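Local coordinates for mandelate racemase/muconate lactonizing enzyme, C-terminal domain protein (PDB 4DWD) that binds magnesium and may act as a hydro-lyase of the enolase superfamily, at residues Q66-H71 against W103-K108; A6-L11 against V28-E33. All blocks are in the same frame, centred on the assembly; numbering follows the deposited sequence.

Contact 1: Q66-H71 against W103-K108; sequences QEVLDH and WDLKGK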
# COMPACT_ATOMS: atom_id res chain seq x y z
N GLN B 66 4.65 17.05 46.31
CA GLN B 66 3.78 16.02 45.72
C GLN B 66 4.16 14.62 46.20
O GLN B 66 5.22 14.41 46.79
CB GLN B 66 3.81 16.11 44.19
CG GLN B 66 3.28 17.42 43.64
CD GLN B 66 1.82 17.63 43.95
OE1 GLN B 66 0.99 16.77 43.65
NE2 GLN B 66 1.49 18.76 44.55
N GLU B 67 3.30 13.65 45.92
CA GLU B 67 3.49 12.29 46.41
C GLU B 67 4.44 11.48 45.52
O GLU B 67 4.23 11.39 44.31
CB GLU B 67 2.14 11.58 46.52
CG GLU B 67 1.20 12.20 47.55
CD GLU B 67 1.51 11.72 48.95
OE1 GLU B 67 2.40 10.86 49.10
OE2 GLU B 67 0.85 12.20 49.91
N VAL B 68 5.45 10.86 46.13
CA VAL B 68 6.41 10.01 45.40
C VAL B 68 5.71 8.98 44.53
O VAL B 68 6.08 8.77 43.38
CB VAL B 68 7.37 9.30 46.38
CG1 VAL B 68 8.15 8.17 45.71
CG2 VAL B 68 8.32 10.31 47.01
N LEU B 69 4.67 8.35 45.08
CA LEU B 69 4.01 7.26 44.36
C LEU B 69 3.24 7.71 43.12
O LEU B 69 2.95 6.88 42.25
CB LEU B 69 3.10 6.47 45.30
CG LEU B 69 3.81 5.62 46.36
CD1 LEU B 69 2.79 4.93 47.26
CD2 LEU B 69 4.74 4.59 45.76
N ASP B 70 2.95 9.01 43.02
CA ASP B 70 2.17 9.55 41.90
C ASP B 70 3.05 9.86 40.68
O ASP B 70 2.68 10.67 39.85
CB ASP B 70 1.41 10.82 42.33
CG ASP B 70 0.24 10.54 43.24
OD1 ASP B 70 -0.14 9.35 43.38
OD2 ASP B 70 -0.31 11.50 43.82
N HIS B 71 4.19 9.19 40.57
CA HIS B 71 5.18 9.54 39.53
C HIS B 71 4.64 9.62 38.12
O HIS B 71 5.02 10.53 37.37
CB HIS B 71 6.38 8.57 39.58
CG HIS B 71 6.04 7.16 39.18
ND1 HIS B 71 6.11 6.73 37.90
CD2 HIS B 71 5.61 6.07 39.94
CE1 HIS B 71 5.74 5.43 37.85
NE2 HIS B 71 5.44 5.03 39.09
N TRP B 103 11.45 6.34 41.02
CA TRP B 103 11.48 4.88 41.17
C TRP B 103 12.45 4.42 42.23
O TRP B 103 12.18 3.47 42.97
CB TRP B 103 11.83 4.23 39.83
CG TRP B 103 10.61 3.84 39.04
CD1 TRP B 103 10.07 4.48 37.93
CD2 TRP B 103 9.73 2.69 39.29
NE1 TRP B 103 8.95 3.83 37.48
CE2 TRP B 103 8.69 2.75 38.26
CE3 TRP B 103 9.69 1.68 40.24
CZ2 TRP B 103 7.67 1.80 38.19
CZ3 TRP B 103 8.65 0.74 40.16
CH2 TRP B 103 7.67 0.80 39.16
N ASP B 104 13.61 5.08 42.31
CA ASP B 104 14.59 4.77 43.36
C ASP B 104 13.95 5.05 44.74
O ASP B 104 13.99 4.20 45.65
CB ASP B 104 15.86 5.60 43.13
CG ASP B 104 17.05 5.13 43.96
OD1 ASP B 104 17.12 3.95 44.36
OD2 ASP B 104 17.94 5.98 44.18
N LEU B 105 13.32 6.22 44.88
CA LEU B 105 12.61 6.55 46.12
C LEU B 105 11.50 5.57 46.44
O LEU B 105 11.34 5.16 47.60
CB LEU B 105 12.05 7.98 46.10
CG LEU B 105 12.97 9.12 46.49
CD1 LEU B 105 12.29 10.45 46.22
CD2 LEU B 105 13.40 9.00 47.96
N LYS B 106 10.72 5.21 45.42
CA LYS B 106 9.64 4.25 45.59
C LYS B 106 10.14 2.89 46.11
O LYS B 106 9.55 2.31 47.02
CB LYS B 106 8.88 4.11 44.26
CG LYS B 106 7.81 3.03 44.28
CD LYS B 106 7.09 2.98 42.96
CE LYS B 106 6.19 1.76 42.91
NZ LYS B 106 5.42 1.72 41.63
N GLY B 107 11.22 2.38 45.53
CA GLY B 107 11.79 1.11 45.98
C GLY B 107 12.24 1.20 47.43
O GLY B 107 12.01 0.28 48.21
N LYS B 108 12.89 2.30 47.79
CA LYS B 108 13.29 2.52 49.19
C LYS B 108 12.06 2.61 50.11
O LYS B 108 12.03 1.98 51.17
CB LYS B 108 14.20 3.74 49.32
CG LYS B 108 15.53 3.56 48.59
CD LYS B 108 16.40 4.80 48.72
CE LYS B 108 17.67 4.63 47.90
NZ LYS B 108 18.66 5.68 48.23
O HOH W 1 3.89 4.11 42.03

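Contact 2: A6-L11 against V28-E33; sequences AKVEAL and VRITAE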
# COMPACT_ATOMS: atom_id res chain seq x y z
N ALA B 6 10.36 16.43 49.01
CA ALA B 6 10.78 17.63 49.72
C ALA B 6 11.64 18.54 48.85
O ALA B 6 11.49 19.76 48.88
CB ALA B 6 11.53 17.27 50.99
N LYS B 7 12.53 17.93 48.07
CA LYS B 7 13.53 18.67 47.34
C LYS B 7 13.93 17.94 46.06
O LYS B 7 14.08 16.72 46.05
CB LYS B 7 14.77 18.87 48.23
CG LYS B 7 15.78 19.84 47.68
CD LYS B 7 16.83 20.23 48.72
CE LYS B 7 17.77 21.28 48.15
NZ LYS B 7 18.41 22.11 49.21
N VAL B 8 14.10 18.71 44.99
CA VAL B 8 14.59 18.17 43.73
C VAL B 8 15.83 18.99 43.35
O VAL B 8 15.75 20.22 43.22
CB VAL B 8 13.53 18.25 42.60
CG1 VAL B 8 14.12 17.76 41.29
CG2 VAL B 8 12.28 17.46 42.97
N GLU B 9 16.97 18.32 43.20
CA GLU B 9 18.22 18.99 42.86
C GLU B 9 18.74 18.52 41.51
O GLU B 9 18.73 17.32 41.22
CB GLU B 9 19.31 18.67 43.87
CG GLU B 9 19.11 19.26 45.24
CD GLU B 9 20.09 18.65 46.20
OE1 GLU B 9 21.27 19.07 46.20
OE2 GLU B 9 19.71 17.72 46.91
N ALA B 10 19.22 19.47 40.72
CA ALA B 10 19.83 19.18 39.41
C ALA B 10 21.33 19.40 39.53
O ALA B 10 21.77 20.51 39.85
CB ALA B 10 19.23 20.09 38.34
N LEU B 11 22.12 18.35 39.28
CA LEU B 11 23.55 18.36 39.56
C LEU B 11 24.39 18.01 38.33
O LEU B 11 24.19 16.97 37.69
CB LEU B 11 23.86 17.33 40.67
CG LEU B 11 23.13 17.49 42.01
CD1 LEU B 11 23.48 16.33 42.93
CD2 LEU B 11 23.44 18.83 42.66
N VAL B 28 19.92 13.88 38.85
CA VAL B 28 18.85 14.50 39.63
C VAL B 28 18.80 13.77 40.96
O VAL B 28 18.72 12.54 41.01
CB VAL B 28 17.49 14.43 38.89
CG1 VAL B 28 16.36 14.94 39.78
CG2 VAL B 28 17.53 15.24 37.61
N ARG B 29 18.87 14.53 42.06
CA ARG B 29 18.70 13.97 43.39
C ARG B 29 17.38 14.46 43.95
O ARG B 29 17.15 15.66 44.06
CB ARG B 29 19.87 14.35 44.31
CG ARG B 29 19.65 13.86 45.74
CD ARG B 29 20.88 14.01 46.62
NE ARG B 29 21.36 15.38 46.69
CZ ARG B 29 22.60 15.71 47.04
NH1 ARG B 29 23.48 14.76 47.35
NH2 ARG B 29 22.97 16.98 47.08
N ILE B 30 16.50 13.52 44.27
CA ILE B 30 15.21 13.84 44.90
C ILE B 30 15.21 13.36 46.34
O ILE B 30 15.46 12.19 46.61
CB ILE B 30 14.00 13.26 44.11
CG1 ILE B 30 14.08 13.70 42.64
CG2 ILE B 30 12.68 13.70 44.74
CD1 ILE B 30 12.88 13.34 41.77
N THR B 31 14.91 14.28 47.26
CA THR B 31 14.86 13.97 48.68
C THR B 31 13.41 14.02 49.13
O THR B 31 12.70 14.98 48.83
CB THR B 31 15.71 14.96 49.49
OG1 THR B 31 17.03 14.98 48.94
CG2 THR B 31 15.79 14.54 50.97
N ALA B 32 12.98 12.96 49.81
CA ALA B 32 11.62 12.91 50.34
C ALA B 32 11.59 13.58 51.71
O ALA B 32 12.64 13.88 52.30
CB ALA B 32 11.16 11.46 50.45
N GLU B 33 10.38 13.81 52.22
CA GLU B 33 10.21 14.48 53.51
C GLU B 33 10.84 13.72 54.68
O GLU B 33 11.15 14.33 55.71
CB GLU B 33 8.72 14.77 53.77
CG GLU B 33 7.83 13.53 53.84
CD GLU B 33 6.36 13.84 54.07
OE1 GLU B 33 6.03 14.79 54.82
OE2 GLU B 33 5.52 13.12 53.49
O HOH W 2 17.24 16.67 46.78

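Contact 1: Q66-H71 against W103-K108
Leu69 and Lys106 mark the closest approach of the two backbones, their CA atoms 6.5 Å apart, where the turn of 66-71 leading into helix 71-81 lies against the side of helix 90-110. Val68 is directed toward that helix: its CG1, turned anti to the backbone N (chi1 166°), lies 3.9 Å from Leu105 CB, while CG2 reaches toward Leu105 CD1. A beta-branched valine presents both methyls here without a long arm. Leu69 lies across the lysine chain at about a right angle, its CD2 meeting Lys106 CG at 3.7 Å. Lys106 thus offers its methylenes to apolar neighbours and carries its charge onward on a fully extended chain. At its end NZ gives a hydrogen bond to the backbone O of Leu117 of the second subunit and another, 2.9 Å long, to a water that is also 2.9 Å from Leu69 O, to which it can donate.

His71 NE2 sits over one face of the Trp103 indole, offset toward its rim, and His71 CE1 comes to 3.6 Å from Trp103 NE1; the ring planes are inclined at 52°. Lys106 NZ lies near the plane of the imidazole, 4.2 Å from His71 NE2, a neighbour that would probably disfavour a protonated histidine. The indole N-H is taken by Thr279 OG1 of helix 277-291, which helps hold the indole in this orientation. The contact lies in the N-terminal domain, where 66-71 is tied by backbone bonds to Ile5 of strand 5-14 and to Leu3, and helices 114-117 and 277-291 pack around Trp103.

Contact 2: A6-L11 against V28-E33
The beta hairpin of strands 5-14 and 24-32 begins the antiparallel sheet of the N-terminal capping domain, and 6-11 pairs here with 28-33 at 168° between strand directions. Lys7-Thr31 and Glu9-Arg29 are hydrogen-bonded pairs; Val8-Ile30 and Ala10-Val28 are non-hydrogen-bonded ones. At one end Thr31 O accepts from both Ala6 N (2.8 Å) and Lys7 N (3.1 Å), a classic beta bulge.

On the Lys7, Glu9, Arg29 and Thr31 face, Arg29 grips Glu9 side-on. Its NH2 meets Glu9 OE1 on the syn side at 2.8 Å, nearly straight at 172°, while NE reaches OE2 at 2.9 Å from above the carboxylate plane. A bend at chi3 (57°) brings the guanidinium back over the neighbouring strand, where Leu11 CD1 covers one face. A water lies within hydrogen-bonding distance of Glu9 OE2, Arg29 O and Thr31 OG1, linking the three. A leucine in place of Arg29 would probably leave the Glu9 carboxylate without the guanidinium that pairs with both its oxygens, and freer to turn.

The Val8, Val28 and Ile30 face is apolar: Val8 CG1 touches Val28 CG1 at 3.9 Å, and branched residues suit both the extended backbone and the close helices. That face packs on helices 49-63 and 90-110, while strand 37-42 flanks 24-32 and strand 368-372 flanks 5-14 in the sheet.

Leu105 is the joint between the two contacts. Its CB meets Val68 in contact 1, while its CD1 lies 3.6 Å from Ile30 CG2 and its CD2 4.2 Å from Ala32 CB, so one side chain of helix 90-110 packs on both the turn and the hairpin. The centres are about 12 Å apart, and both contacts belong to the N-terminal domain. Asp197, Glu223 and Glu249, seen binding a metal in the barrel, lie outside both. Other residues seen to bind calcium, though none is bound to this chain here, are closer at hand: Glu67 is within 66-71, and the side chains of Glu64 and Glu361 lie about 4 Å from those of Val8 and Arg29, respectively.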